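Local coordinates for CrtC domain-containing protein (Fusarium vanettenii 77-13-4, PDB 7A0Q) that is a kievitone hydratase, a lyase that probably adds water to the prenyl side chain of the plant phytoalexin kievitone, at residues A[29-34]-A[178-183]; A[57-62]-A[203-208]; A[87-92]-A[315-320]; A[101-106]-A[143-148]. One frame throughout, in Å; residues are numbered along the deposited sequence. Where two conformers were deposited one is given.

Interaction 1. Residues A[29-34]-A[178-183]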
loop_
_atom_site.group_PDB
_atom_site.type_symbol
_atom_site.label_atom_id
_atom_site.label_comp_id
_atom_site.label_asym_id
_atom_site.label_seq_id
_atom_site.Cartn_x
_atom_site.Cartn_y
_atom_site.Cartn_z
ATOM N N LYS A 29 8.544 -5.382 12.346
ATOM C CA LYS A 29 9.991 -5.207 12.384
ATOM C C LYS A 29 10.505 -5.025 10.964
ATOM O O LYS A 29 9.898 -5.543 10.018
ATOM C CB LYS A 29 10.680 -6.403 13.061
ATOM C CG LYS A 29 10.431 -7.733 12.386
ATOM C CD LYS A 29 11.003 -8.895 13.206
ATOM C CE LYS A 29 10.261 -9.059 14.531
ATOM N NZ LYS A 29 10.644 -10.292 15.286
ATOM N N PRO A 30 11.606 -4.309 10.774
ATOM C CA PRO A 30 12.123 -4.088 9.423
ATOM C C PRO A 30 12.989 -5.242 8.945
ATOM O O PRO A 30 13.522 -6.035 9.727
ATOM C CB PRO A 30 12.959 -2.819 9.573
ATOM C CG PRO A 30 13.491 -2.922 10.986
ATOM C CD PRO A 30 12.403 -3.596 11.792
ATOM N N GLU A 31 13.129 -5.318 7.626
ATOM C CA GLU A 31 14.193 -6.125 7.058
ATOM C C GLU A 31 15.483 -5.316 7.025
ATOM O O GLU A 31 15.494 -4.098 7.237
ATOM C CB GLU A 31 13.807 -6.629 5.662
ATOM C CG GLU A 31 12.735 -7.689 5.755
ATOM C CD GLU A 31 12.207 -8.147 4.403
ATOM O OE1 GLU A 31 12.359 -7.406 3.405
ATOM O OE2 GLU A 31 11.640 -9.260 4.358
ATOM N N ASN A 32 16.594 -6.015 6.787
ATOM C CA ASN A 32 17.891 -5.370 6.663
ATOM C C ASN A 32 18.625 -5.993 5.474
ATOM O O ASN A 32 19.709 -6.559 5.596
ATOM C CB ASN A 32 18.703 -5.488 7.957
ATOM C CG ASN A 32 20.010 -4.707 7.902
ATOM O OD1 ASN A 32 20.078 -3.619 7.322
ATOM N ND2 ASN A 32 21.051 -5.257 8.515
ATOM N N SER A 33 18.029 -5.879 4.293
ATOM C CA SER A 33 18.568 -6.481 3.083
ATOM C C SER A 33 18.760 -5.418 2.006
ATOM O O SER A 33 18.418 -4.244 2.181
ATOM C CB SER A 33 17.649 -7.598 2.580
ATOM O OG SER A 33 16.293 -7.259 2.786
ATOM N N LYS A 34 19.307 -5.851 0.875
ATOM C CA LYS A 34 19.523 -4.966 -0.260
ATOM C C LYS A 34 18.246 -4.876 -1.088
ATOM O O LYS A 34 17.547 -5.874 -1.275
ATOM C CB LYS A 34 20.683 -5.469 -1.120
ATOM C CG LYS A 34 21.929 -5.829 -0.298
ATOM C CD LYS A 34 22.356 -4.643 0.566
ATOM C CE LYS A 34 23.836 -4.325 0.406
ATOM N NZ LYS A 34 24.089 -2.857 0.436
ATOM N N LEU A 178 8.249 -1.935 -1.658
ATOM C CA LEU A 178 9.379 -2.128 -0.755
ATOM C C LEU A 178 8.767 -2.495 0.587
ATOM O O LEU A 178 8.279 -1.609 1.304
ATOM C CB LEU A 178 10.217 -0.848 -0.647
ATOM C CG LEU A 178 10.663 -0.288 -2.001
ATOM C CD1 LEU A 178 11.408 1.044 -1.874
ATOM C CD2 LEU A 178 11.486 -1.315 -2.771
ATOM N N PRO A 179 8.724 -3.787 0.960
ATOM C CA PRO A 179 7.737 -4.231 1.966
ATOM C C PRO A 179 8.036 -3.922 3.427
ATOM O O PRO A 179 7.102 -3.677 4.199
ATOM C CB PRO A 179 7.685 -5.754 1.766
ATOM C CG PRO A 179 8.374 -6.013 0.495
ATOM C CD PRO A 179 9.358 -4.921 0.270
ATOM N N SER A 180 9.309 -3.913 3.816
ATOM C CA SER A 180 9.677 -3.884 5.230
ATOM C C SER A 180 10.813 -2.899 5.475
ATOM O O SER A 180 11.835 -3.229 6.083
ATOM C CB SER A 180 10.060 -5.285 5.701
ATOM O OG SER A 180 8.934 -6.136 5.670
ATOM N N ALA A 181 10.626 -1.664 5.014
ATOM C CA ALA A 181 11.656 -0.642 5.142
ATOM C C ALA A 181 11.826 -0.201 6.591
ATOM O O ALA A 181 10.847 -0.016 7.319
ATOM C CB ALA A 181 11.293 0.579 4.284
ATOM N N LYS A 182 13.081 -0.030 7.002
ATOM C CA LYS A 182 13.372 0.554 8.310
ATOM C C LYS A 182 12.731 1.930 8.424
ATOM O O LYS A 182 12.850 2.758 7.519
ATOM C CB LYS A 182 14.888 0.643 8.511
ATOM C CG LYS A 182 15.307 1.164 9.877
ATOM C CD LYS A 182 16.828 1.199 10.001
ATOM C CE LYS A 182 17.228 1.873 11.315
ATOM N NZ LYS A 182 18.705 2.008 11.464
ATOM N N THR A 183 12.060 2.175 9.550
ATOM C CA THR A 183 11.210 3.340 9.743
ATOM C C THR A 183 11.596 4.090 11.012
ATOM O O THR A 183 11.789 3.479 12.062
ATOM C CB THR A 183 9.748 2.891 9.837
ATOM O OG1 THR A 183 9.424 2.114 8.675
ATOM C CG2 THR A 183 8.818 4.075 9.946
HETATM O O HOH W 1 8.577 -7.610 8.045
#
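P30 and E31 lie over S180 and K182 where a strand of the N-terminal lipocalin-like domain turns a corner, so an N-terminal segment without regular structure is laid against a bend in the β-framework. The middle is tight. E31 N donates to S180 O at 2.9 Å, in the plane of that carbonyl. Beside this bond P30 CB rests 3.6 Å from K182 CA, closest to the backbone of the lysine, and E31 CG sits 3.6 Å from S180 CB. The glutamate passes alongside the serine because its CG stands beside the backbone N (chi1 -71°) and the chain then runs straight. Its carboxylate is carried past S180 to T155 OG1, which bonds OE1, and to R253 of the C-terminal barrel, which makes a salt bridge with OE2. One acidic group thereby ties the N-terminal segment to both domains. The outer side is looser. K29 turns its CA–CB bond away from the corner, and K182, fully extended, takes its amino group away from P30 although CB of each residue lies 4.1 Å from the other. On that side a water lies between K29 O and S180 OG, its hold on the serine doubtful because S180 was modelled in two positions. This water donates to K29 O at 3.1 Å and, in one of them, pairs with S180 OG at 2.8 Å.

Interaction 2. Residues A[57-62]-A[203-208]; sequences GSWWSS and TWYDRQ. With IMD (imidazole), chain F.
R207 and W59 face each other across an antiparallel strand pair, and the arginine lies flat against the indole. From CB the chain first extends, with CG anti to the backbone N, then bends at chi2 (73°), which lays the rest alongside the tryptophan. R207 CD comes 3.6 Å from W59 CD1. NE passes over the indole nitrogen, but both are donors: R207 NE bonds S50 O, and W59 NE1 bonds Q51 O. The guanidinium of R207 stacks on the W59 ring with centres 3.8 Å apart and planes at 8°, an off-centre cation-pi contact. At the tip, R207 NH1 donates to S58 O at 2.9 Å from above the carbonyl plane, while Q208 N reaches the same oxygen from the other face. R207 NH2 lies 3.5 Å from W59 CZ2 and donates to G56 O. Y205 OH, bonded to Q51, meets the edge of the same indole, 3.2 Å from W59 CD1. The other face of the pair carries W60, W204 and D206. W204 NE1 gives D206 OD1 an almost straight bond (177°), and D206 OD2 accepts from N3 of an imidazole whose C4-C5 edge is turned to one face of W60. The imidazole, probably from the crystallisation liquor and also bonded to E340, may mark a pocket. Strand 58-66 runs between 202-210 and 72-81, strand 202-210 has 171-189 as its other neighbour, and W60 and D206 look onto strand 218-225 of the C-terminal barrel.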
loop_
_atom_site.group_PDB
_atom_site.type_symbol
_atom_site.label_atom_id
_atom_site.label_comp_id
_atom_site.label_asym_id
_atom_site.label_seq_id
_atom_site.Cartn_x
_atom_site.Cartn_y
_atom_site.Cartn_z
ATOM N N GLY A 57 2.251 9.504 -11.741
ATOM C CA GLY A 57 1.592 8.350 -11.148
ATOM C C GLY A 57 1.309 8.529 -9.657
ATOM O O GLY A 57 0.754 9.551 -9.234
ATOM N N SER A 58 1.657 7.509 -8.866
ATOM C CA SER A 58 1.199 7.367 -7.496
ATOM C C SER A 58 2.368 6.997 -6.589
ATOM O O SER A 58 3.220 6.191 -6.961
ATOM C CB SER A 58 0.089 6.299 -7.439
ATOM O OG SER A 58 -0.215 5.895 -6.116
ATOM N N TRP A 59 2.399 7.606 -5.399
ATOM C CA TRP A 59 3.412 7.360 -4.374
ATOM C C TRP A 59 2.659 7.063 -3.079
ATOM O O TRP A 59 1.757 7.820 -2.714
ATOM C CB TRP A 59 4.343 8.574 -4.204
ATOM C CG TRP A 59 5.166 8.964 -5.419
ATOM C CD1 TRP A 59 6.470 8.652 -5.651
ATOM C CD2 TRP A 59 4.745 9.771 -6.542
ATOM N NE1 TRP A 59 6.890 9.201 -6.846
ATOM C CE2 TRP A 59 5.844 9.885 -7.410
ATOM C CE3 TRP A 59 3.536 10.383 -6.898
ATOM C CZ2 TRP A 59 5.781 10.599 -8.614
ATOM C CZ3 TRP A 59 3.474 11.103 -8.090
ATOM C CH2 TRP A 59 4.591 11.202 -8.933
ATOM N N TRP A 60 3.009 5.973 -2.391
ATOM C CA TRP A 60 2.129 5.426 -1.363
ATOM C C TRP A 60 2.942 4.736 -0.277
ATOM O O TRP A 60 3.918 4.048 -0.575
ATOM C CB TRP A 60 1.163 4.444 -2.038
ATOM C CG TRP A 60 0.061 3.834 -1.256
ATOM C CD1 TRP A 60 -1.262 4.173 -1.318
ATOM C CD2 TRP A 60 0.142 2.699 -0.379
ATOM N NE1 TRP A 60 -2.004 3.346 -0.517
ATOM C CE2 TRP A 60 -1.170 2.428 0.072
ATOM C CE3 TRP A 60 1.193 1.892 0.070
ATOM C CZ2 TRP A 60 -1.460 1.395 0.964
ATOM C CZ3 TRP A 60 0.901 0.849 0.953
ATOM C CH2 TRP A 60 -0.415 0.615 1.390
ATOM N N SER A 61 2.542 4.926 0.981
ATOM C CA SER A 61 3.219 4.241 2.075
ATOM C C SER A 61 2.222 3.828 3.143
ATOM O O SER A 61 1.278 4.561 3.456
ATOM C CB SER A 61 4.338 5.105 2.709
ATOM O OG SER A 61 3.859 6.301 3.322
ATOM N N SER A 62 2.432 2.629 3.682
ATOM C CA SER A 62 1.727 2.169 4.878
ATOM C C SER A 62 2.757 1.768 5.928
ATOM O O SER A 62 3.537 0.834 5.721
ATOM C CB SER A 62 0.765 1.031 4.535
ATOM O OG SER A 62 1.454 -0.139 4.115
ATOM N N THR A 203 7.806 -0.079 7.083
ATOM C CA THR A 203 6.958 0.619 6.125
ATOM C C THR A 203 6.965 -0.143 4.813
ATOM O O THR A 203 8.030 -0.537 4.328
ATOM C CB THR A 203 7.438 2.065 5.904
ATOM O OG1 THR A 203 7.290 2.800 7.122
ATOM C CG2 THR A 203 6.629 2.772 4.806
ATOM N N TRP A 204 5.782 -0.352 4.243
ATOM C CA TRP A 204 5.652 -0.816 2.871
ATOM C C TRP A 204 5.459 0.434 2.028
ATOM O O TRP A 204 4.457 1.144 2.181
ATOM C CB TRP A 204 4.476 -1.772 2.709
ATOM C CG TRP A 204 4.273 -2.285 1.285
ATOM C CD1 TRP A 204 4.056 -1.541 0.147
ATOM C CD2 TRP A 204 4.255 -3.655 0.876
ATOM N NE1 TRP A 204 3.898 -2.376 -0.942
ATOM C CE2 TRP A 204 4.018 -3.677 -0.519
ATOM C CE3 TRP A 204 4.406 -4.870 1.555
ATOM C CZ2 TRP A 204 3.930 -4.870 -1.241
ATOM C CZ3 TRP A 204 4.305 -6.056 0.833
ATOM C CH2 TRP A 204 4.084 -6.044 -0.549
ATOM N N TYR A 205 6.433 0.716 1.176
ATOM C CA TYR A 205 6.353 1.802 0.216
ATOM C C TYR A 205 5.989 1.208 -1.141
ATOM O O TYR A 205 6.637 0.265 -1.604
ATOM C CB TYR A 205 7.690 2.545 0.159
ATOM C CG TYR A 205 7.765 3.561 -0.953
ATOM C CD1 TYR A 205 7.236 4.843 -0.770
ATOM C CD2 TYR A 205 8.379 3.257 -2.166
ATOM C CE1 TYR A 205 7.298 5.784 -1.777
ATOM C CE2 TYR A 205 8.439 4.198 -3.189
ATOM C CZ TYR A 205 7.906 5.454 -2.979
ATOM O OH TYR A 205 7.983 6.386 -3.987
ATOM N N ASP A 206 4.940 1.735 -1.764
ATOM C CA ASP A 206 4.485 1.218 -3.050
ATOM C C ASP A 206 4.504 2.331 -4.087
ATOM O O ASP A 206 3.922 3.402 -3.873
ATOM C CB ASP A 206 3.077 0.612 -2.959
ATOM C CG ASP A 206 2.894 -0.541 -3.911
ATOM O OD1 ASP A 206 3.431 -1.631 -3.634
ATOM O OD2 ASP A 206 2.227 -0.345 -4.944
ATOM N N ARG A 207 5.163 2.072 -5.207
ATOM C CA ARG A 207 5.319 3.043 -6.285
ATOM C C ARG A 207 4.651 2.501 -7.537
ATOM O O ARG A 207 4.946 1.381 -7.956
ATOM C CB ARG A 207 6.807 3.292 -6.542
ATOM C CG ARG A 207 7.094 4.139 -7.737
ATOM C CD ARG A 207 6.741 5.594 -7.513
ATOM N NE ARG A 207 7.115 6.373 -8.698
ATOM C CZ ARG A 207 6.269 7.106 -9.422
ATOM N NH1 ARG A 207 4.972 7.188 -9.085
ATOM N NH2 ARG A 207 6.724 7.773 -10.476
ATOM N N GLN A 208 3.761 3.287 -8.136
ATOM C CA GLN A 208 2.997 2.794 -9.277
ATOM C C GLN A 208 2.756 3.916 -10.267
ATOM O O GLN A 208 2.355 5.013 -9.879
ATOM C CB GLN A 208 1.655 2.205 -8.828
ATOM C CG GLN A 208 0.888 1.537 -9.974
ATOM C CD GLN A 208 -0.259 0.683 -9.489
ATOM O OE1 GLN A 208 -0.551 0.632 -8.291
ATOM N NE2 GLN A 208 -0.923 -0.004 -10.424
HETATM N N1 IMD F . -2.620 0.287 -4.232
HETATM C C2 IMD F . -1.639 -0.484 -4.756
HETATM N N3 IMD F . -0.464 -0.115 -4.185
HETATM C C4 IMD F . -0.707 0.872 -3.306
HETATM C C5 IMD F . -2.065 1.126 -3.331
HETATM O O HOH W 2 1.513 3.987 -5.514
#

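Interaction 3. Residues A[87-92]-A[315-320]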
loop_
_atom_site.group_PDB
_atom_site.type_symbol
_atom_site.label_atom_id
_atom_site.label_comp_id
_atom_site.label_asym_id
_atom_site.label_seq_id
_atom_site.Cartn_x
_atom_site.Cartn_y
_atom_site.Cartn_z
ATOM N N TYR A 87 -3.955 14.860 -5.507
ATOM C CA TYR A 87 -4.384 14.855 -4.121
ATOM C C TYR A 87 -3.338 14.186 -3.254
ATOM O O TYR A 87 -2.491 13.423 -3.725
ATOM C CB TYR A 87 -5.755 14.194 -3.919
ATOM C CG TYR A 87 -5.918 12.721 -4.254
ATOM C CD1 TYR A 87 -5.316 11.723 -3.492
ATOM C CD2 TYR A 87 -6.763 12.329 -5.280
ATOM C CE1 TYR A 87 -5.516 10.373 -3.789
ATOM C CE2 TYR A 87 -6.976 10.980 -5.574
ATOM C CZ TYR A 87 -6.345 10.010 -4.828
ATOM O OH TYR A 87 -6.550 8.675 -5.108
ATOM N N PHE A 88 -3.379 14.548 -1.981
ATOM C CA PHE A 88 -2.696 13.821 -0.927
ATOM C C PHE A 88 -3.746 13.368 0.067
ATOM O O PHE A 88 -4.658 14.130 0.408
ATOM C CB PHE A 88 -1.648 14.697 -0.224
ATOM C CG PHE A 88 -0.859 13.972 0.842
ATOM C CD1 PHE A 88 0.228 13.166 0.503
ATOM C CD2 PHE A 88 -1.198 14.105 2.187
ATOM C CE1 PHE A 88 0.962 12.504 1.497
ATOM C CE2 PHE A 88 -0.474 13.451 3.183
ATOM C CZ PHE A 88 0.613 12.647 2.837
ATOM N N ARG A 89 -3.622 12.128 0.529
ATOM C CA ARG A 89 -4.530 11.612 1.539
ATOM C C ARG A 89 -3.739 10.779 2.540
ATOM O O ARG A 89 -2.665 10.250 2.230
ATOM C CB ARG A 89 -5.688 10.807 0.906
ATOM C CG ARG A 89 -5.256 9.630 0.047
ATOM C CD ARG A 89 -6.458 9.061 -0.696
ATOM N NE ARG A 89 -6.105 7.879 -1.475
ATOM C CZ ARG A 89 -6.975 7.176 -2.198
ATOM N NH1 ARG A 89 -8.254 7.550 -2.247
ATOM N NH2 ARG A 89 -6.570 6.105 -2.872
ATOM N N ALA A 90 -4.249 10.712 3.764
ATOM C CA ALA A 90 -3.500 10.070 4.839
ATOM C C ALA A 90 -4.464 9.646 5.930
ATOM O O ALA A 90 -5.543 10.225 6.084
ATOM C CB ALA A 90 -2.430 11.006 5.422
ATOM N N SER A 91 -4.037 8.660 6.719
ATOM C CA SER A 91 -4.857 8.191 7.829
ATOM C C SER A 91 -3.969 7.640 8.933
ATOM O O SER A 91 -2.808 7.281 8.712
ATOM C CB SER A 91 -5.865 7.123 7.383
ATOM O OG SER A 91 -5.221 5.913 6.999
ATOM N N THR A 92 -4.534 7.585 10.140
ATOM C CA THR A 92 -3.903 6.914 11.266
ATOM C C THR A 92 -4.920 5.997 11.915
ATOM O O THR A 92 -6.104 6.336 11.998
ATOM C CB THR A 92 -3.373 7.899 12.313
ATOM O OG1 THR A 92 -4.485 8.570 12.914
ATOM C CG2 THR A 92 -2.445 8.925 11.674
ATOM N N GLN A 315 -10.952 9.712 -5.562
ATOM C CA GLN A 315 -10.377 10.245 -4.331
ATOM C C GLN A 315 -10.719 9.414 -3.104
ATOM O O GLN A 315 -10.192 9.696 -2.019
ATOM C CB GLN A 315 -10.852 11.686 -4.105
ATOM C CG GLN A 315 -10.357 12.686 -5.128
ATOM C CD GLN A 315 -11.040 14.036 -4.975
ATOM O OE1 GLN A 315 -11.680 14.303 -3.954
ATOM N NE2 GLN A 315 -10.910 14.888 -5.986
ATOM N N THR A 316 -11.584 8.409 -3.239
ATOM C CA THR A 316 -12.111 7.646 -2.115
ATOM C C THR A 316 -11.516 6.246 -2.118
ATOM O O THR A 316 -11.328 5.652 -3.181
ATOM C CB THR A 316 -13.647 7.569 -2.206
ATOM O OG1 THR A 316 -14.186 8.893 -2.143
ATOM C CG2 THR A 316 -14.238 6.742 -1.083
ATOM N N ALA A 317 -11.211 5.712 -0.933
ATOM C CA ALA A 317 -10.740 4.334 -0.893
ATOM C C ALA A 317 -10.966 3.733 0.484
ATOM O O ALA A 317 -10.818 4.421 1.497
ATOM C CB ALA A 317 -9.251 4.237 -1.250
ATOM N N TYR A 318 -11.299 2.444 0.513
ATOM C CA TYR A 318 -11.139 1.680 1.739
ATOM C C TYR A 318 -9.675 1.259 1.834
ATOM O O TYR A 318 -9.164 0.569 0.946
ATOM C CB TYR A 318 -12.066 0.463 1.773
ATOM C CG TYR A 318 -12.209 -0.079 3.175
ATOM C CD1 TYR A 318 -11.336 -1.044 3.667
ATOM C CD2 TYR A 318 -13.197 0.414 4.030
ATOM C CE1 TYR A 318 -11.455 -1.523 4.966
ATOM C CE2 TYR A 318 -13.323 -0.063 5.334
ATOM C CZ TYR A 318 -12.448 -1.021 5.799
ATOM O OH TYR A 318 -12.564 -1.486 7.092
ATOM N N GLU A 319 -8.985 1.716 2.874
ATOM C CA GLU A 319 -7.563 1.418 3.044
ATOM C C GLU A 319 -7.397 0.892 4.461
ATOM O O GLU A 319 -7.151 1.659 5.392
ATOM C CB GLU A 319 -6.709 2.637 2.787
ATOM C CG GLU A 319 -6.881 3.236 1.431
ATOM C CD GLU A 319 -5.971 2.605 0.409
ATOM O OE1 GLU A 319 -5.199 1.684 0.763
ATOM O OE2 GLU A 319 -6.031 3.048 -0.753
ATOM N N GLY A 320 -7.527 -0.421 4.613
ATOM C CA GLY A 320 -7.742 -0.997 5.922
ATOM C C GLY A 320 -6.685 -1.978 6.381
ATOM O O GLY A 320 -6.267 -2.870 5.637
HETATM O O HOH W 3 -8.943 5.804 -4.588
HETATM O O HOH W 4 -7.226 4.435 5.773
#
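R89 reaches from its strand to Q315 and A317, at the entry to strand 317-328, and all three nitrogens of its guanidinium have a partner. With CG between the backbone N and carbonyl carbon (chi1 58°) and the chain straight out to NE, the head arrives beside Q315 and A317. NE donates to H78 ND1. R89 NH1 makes a weak bond to Q315 O, 2.9 Å long but bent to 132°, with the oxygen at the edge of the guanidinium. R89 NH2 donates to a water at 2.9 Å, and that water in turn donates to T316 O. E319 adds charge alone: its OE2 lies 3.8 Å from R89 NH2, well out of the guanidinium plane, a long salt bridge with no N–H aimed at it. A317 CB lies 3.6 Å from R89 NH1. Over one face of the guanidinium sits Y87 OH, itself weakly bonded to L314 O, while the tyrosine ring packs obliquely on Q315 CG, with Y87 CD2 3.6 Å away. Q315 OE1 is satisfied by E311 N. Further along, a second water joins S91 OG to E319 O. This is a buried interface, built round one arginine and two waters, between the two lipocalin-like domains of a CrtC-type protein.

Interaction 4. Residues A[101-106]-A[143-148]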
loop_
_atom_site.group_PDB
_atom_site.type_symbol
_atom_site.label_atom_id
_atom_site.label_comp_id
_atom_site.label_asym_id
_atom_site.label_seq_id
_atom_site.Cartn_x
_atom_site.Cartn_y
_atom_site.Cartn_z
ATOM N N HIS A 101 -8.414 8.333 12.055
ATOM C CA HIS A 101 -8.552 9.660 11.474
ATOM C C HIS A 101 -8.035 9.631 10.047
ATOM O O HIS A 101 -7.056 8.941 9.755
ATOM C CB HIS A 101 -7.786 10.700 12.284
ATOM C CG HIS A 101 -8.289 10.842 13.686
ATOM N ND1 HIS A 101 -9.390 11.608 14.004
ATOM C CD2 HIS A 101 -7.868 10.284 14.844
ATOM C CE1 HIS A 101 -9.614 11.531 15.303
ATOM N NE2 HIS A 101 -8.707 10.732 15.836
ATOM N N GLN A 102 -8.691 10.385 9.166
ATOM C CA GLN A 102 -8.306 10.417 7.763
ATOM C C GLN A 102 -8.670 11.761 7.158
ATOM O O GLN A 102 -9.551 12.471 7.650
ATOM C CB GLN A 102 -8.982 9.296 6.961
ATOM C CG GLN A 102 -10.513 9.245 7.067
ATOM C CD GLN A 102 -11.229 10.256 6.183
ATOM O OE1 GLN A 102 -10.799 10.547 5.067
ATOM N NE2 GLN A 102 -12.334 10.800 6.690
ATOM N N TYR A 103 -8.004 12.083 6.053
ATOM C CA TYR A 103 -8.409 13.216 5.233
ATOM C C TYR A 103 -7.891 13.027 3.818
ATOM O O TYR A 103 -6.975 12.235 3.568
ATOM C CB TYR A 103 -7.904 14.547 5.808
ATOM C CG TYR A 103 -6.422 14.782 5.600
ATOM C CD1 TYR A 103 -5.490 14.254 6.485
ATOM C CD2 TYR A 103 -5.958 15.528 4.528
ATOM C CE1 TYR A 103 -4.141 14.467 6.310
ATOM C CE2 TYR A 103 -4.600 15.753 4.344
ATOM C CZ TYR A 103 -3.700 15.216 5.240
ATOM O OH TYR A 103 -2.349 15.426 5.071
ATOM N N VAL A 104 -8.501 13.772 2.899
ATOM C CA VAL A 104 -8.085 13.880 1.505
ATOM C C VAL A 104 -8.022 15.364 1.188
ATOM O O VAL A 104 -8.988 16.093 1.448
ATOM C CB VAL A 104 -9.068 13.178 0.544
ATOM C CG1 VAL A 104 -8.563 13.262 -0.900
ATOM C CG2 VAL A 104 -9.345 11.731 0.957
ATOM N N THR A 105 -6.897 15.824 0.648
ATOM C CA THR A 105 -6.747 17.227 0.273
ATOM C C THR A 105 -6.356 17.322 -1.198
ATOM O O THR A 105 -5.470 16.599 -1.667
ATOM C CB THR A 105 -5.744 17.950 1.200
ATOM O OG1 THR A 105 -5.757 19.355 0.920
ATOM C CG2 THR A 105 -4.329 17.412 1.043
ATOM N N VAL A 106 -7.053 18.184 -1.936
ATOM C CA VAL A 106 -6.991 18.198 -3.393
ATOM C C VAL A 106 -6.110 19.351 -3.846
ATOM O O VAL A 106 -6.257 20.485 -3.370
ATOM C CB VAL A 106 -8.403 18.297 -3.998
ATOM C CG1 VAL A 106 -8.333 18.400 -5.511
ATOM C CG2 VAL A 106 -9.213 17.086 -3.591
ATOM N N ASP A 143 -4.954 18.751 10.948
ATOM C CA ASP A 143 -5.556 18.525 12.252
ATOM C C ASP A 143 -6.019 17.078 12.358
ATOM O O ASP A 143 -6.683 16.556 11.457
ATOM C CB ASP A 143 -6.715 19.496 12.480
ATOM C CG ASP A 143 -6.238 20.885 12.868
ATOM O OD1 ASP A 143 -5.152 20.996 13.481
ATOM O OD2 ASP A 143 -6.950 21.863 12.560
ATOM N N ASN A 144 -5.605 16.418 13.439
ATOM C CA ASN A 144 -5.878 15.023 13.769
ATOM C C ASN A 144 -5.199 14.022 12.836
ATOM O O ASN A 144 -5.387 12.819 13.026
ATOM C CB ASN A 144 -7.382 14.715 13.825
ATOM C CG ASN A 144 -8.110 15.574 14.841
ATOM O OD1 ASN A 144 -8.244 15.196 16.003
ATOM N ND2 ASN A 144 -8.580 16.735 14.407
ATOM N N VAL A 145 -4.419 14.466 11.847
ATOM C CA VAL A 145 -3.543 13.566 11.090
ATOM C C VAL A 145 -2.199 14.259 10.885
ATOM O O VAL A 145 -1.970 14.929 9.873
ATOM C CB VAL A 145 -4.162 13.148 9.742
ATOM C CG1 VAL A 145 -3.233 12.170 9.010
ATOM C CG2 VAL A 145 -5.511 12.510 9.943
ATOM N N THR A 146 -1.305 14.123 11.856
ATOM C CA THR A 146 -0.015 14.794 11.821
ATOM C C THR A 146 1.074 13.773 12.115
ATOM O O THR A 146 1.001 13.058 13.116
ATOM C CB THR A 146 0.035 15.947 12.839
ATOM O OG1 THR A 146 -0.831 17.003 12.400
ATOM C CG2 THR A 146 1.450 16.495 12.958
ATOM N N PHE A 147 2.053 13.674 11.223
ATOM C CA PHE A 147 3.133 12.711 11.401
ATOM C C PHE A 147 4.285 13.123 10.500
ATOM O O PHE A 147 4.138 13.960 9.608
ATOM C CB PHE A 147 2.680 11.265 11.116
ATOM C CG PHE A 147 2.070 11.058 9.745
ATOM C CD1 PHE A 147 2.879 10.928 8.616
ATOM C CD2 PHE A 147 0.691 10.962 9.595
ATOM C CE1 PHE A 147 2.311 10.733 7.354
ATOM C CE2 PHE A 147 0.113 10.744 8.329
ATOM C CZ PHE A 147 0.934 10.627 7.220
ATOM N N ASP A 148 5.445 12.532 10.756
ATOM C CA ASP A 148 6.648 12.840 9.981
ATOM C C ASP A 148 7.509 11.581 10.039
ATOM O O ASP A 148 8.241 11.358 11.005
ATOM C CB ASP A 148 7.360 14.065 10.542
ATOM C CG ASP A 148 8.505 14.545 9.668
ATOM O OD1 ASP A 148 8.847 13.869 8.678
ATOM O OD2 ASP A 148 9.082 15.607 9.991
#
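Within the N-terminal lipocalin-like domain two strands pack nearly at right angles, and H101 and Y103 on one meet N144 and V145 at the start of the other. The short axes approach to 8.0 Å at 88°, with no hydrogen bond between the segments. V145 is the wedge. Its CG1, anti to the backbone N (chi1 -178°), meets the edge of the Y103 ring, 3.7 Å from CE1, while its CG2 touches H101 CB at 3.7 Å. The Y103 ring is held further by stacking on H142, and its OH bonds S140 OG. On the outer side N144 CB lies over the face of the H101 imidazole, 4.1 Å from the centroid, a CH-pi contact; the amide plane is tilted 26° from the ring. H101 NE2 bonds E99, and H101 CB comes 3.3 Å from N144 O. The turn at N144, which joins strands 136-142 and 145-152, is thus folded onto strand 100-107, an arrangement consistent with the orthogonal strand packing of calycin barrels.

From the N terminus, residues 29-34 open a loop that interaction 1 closes at 178-183, and 57-62 opens one that interaction 2 closes at 203-208, so the two cross. They are joined side by side, since strands 171-189 and 202-210 are neighbours and T183 OG1 meets T203 OG1. Interaction 3 starts later, at 87-92, and closes last, at 315-320, crossing both and tying the N-terminal strands to the C-terminal barrel; it touches interaction 2 where W60 packs near E319. Interaction 4 is nested inside all three loops. Its strand 100-107 pairs directly with 86-94 of interaction 3, and its strand 145-152 with 171-189 of interaction 1.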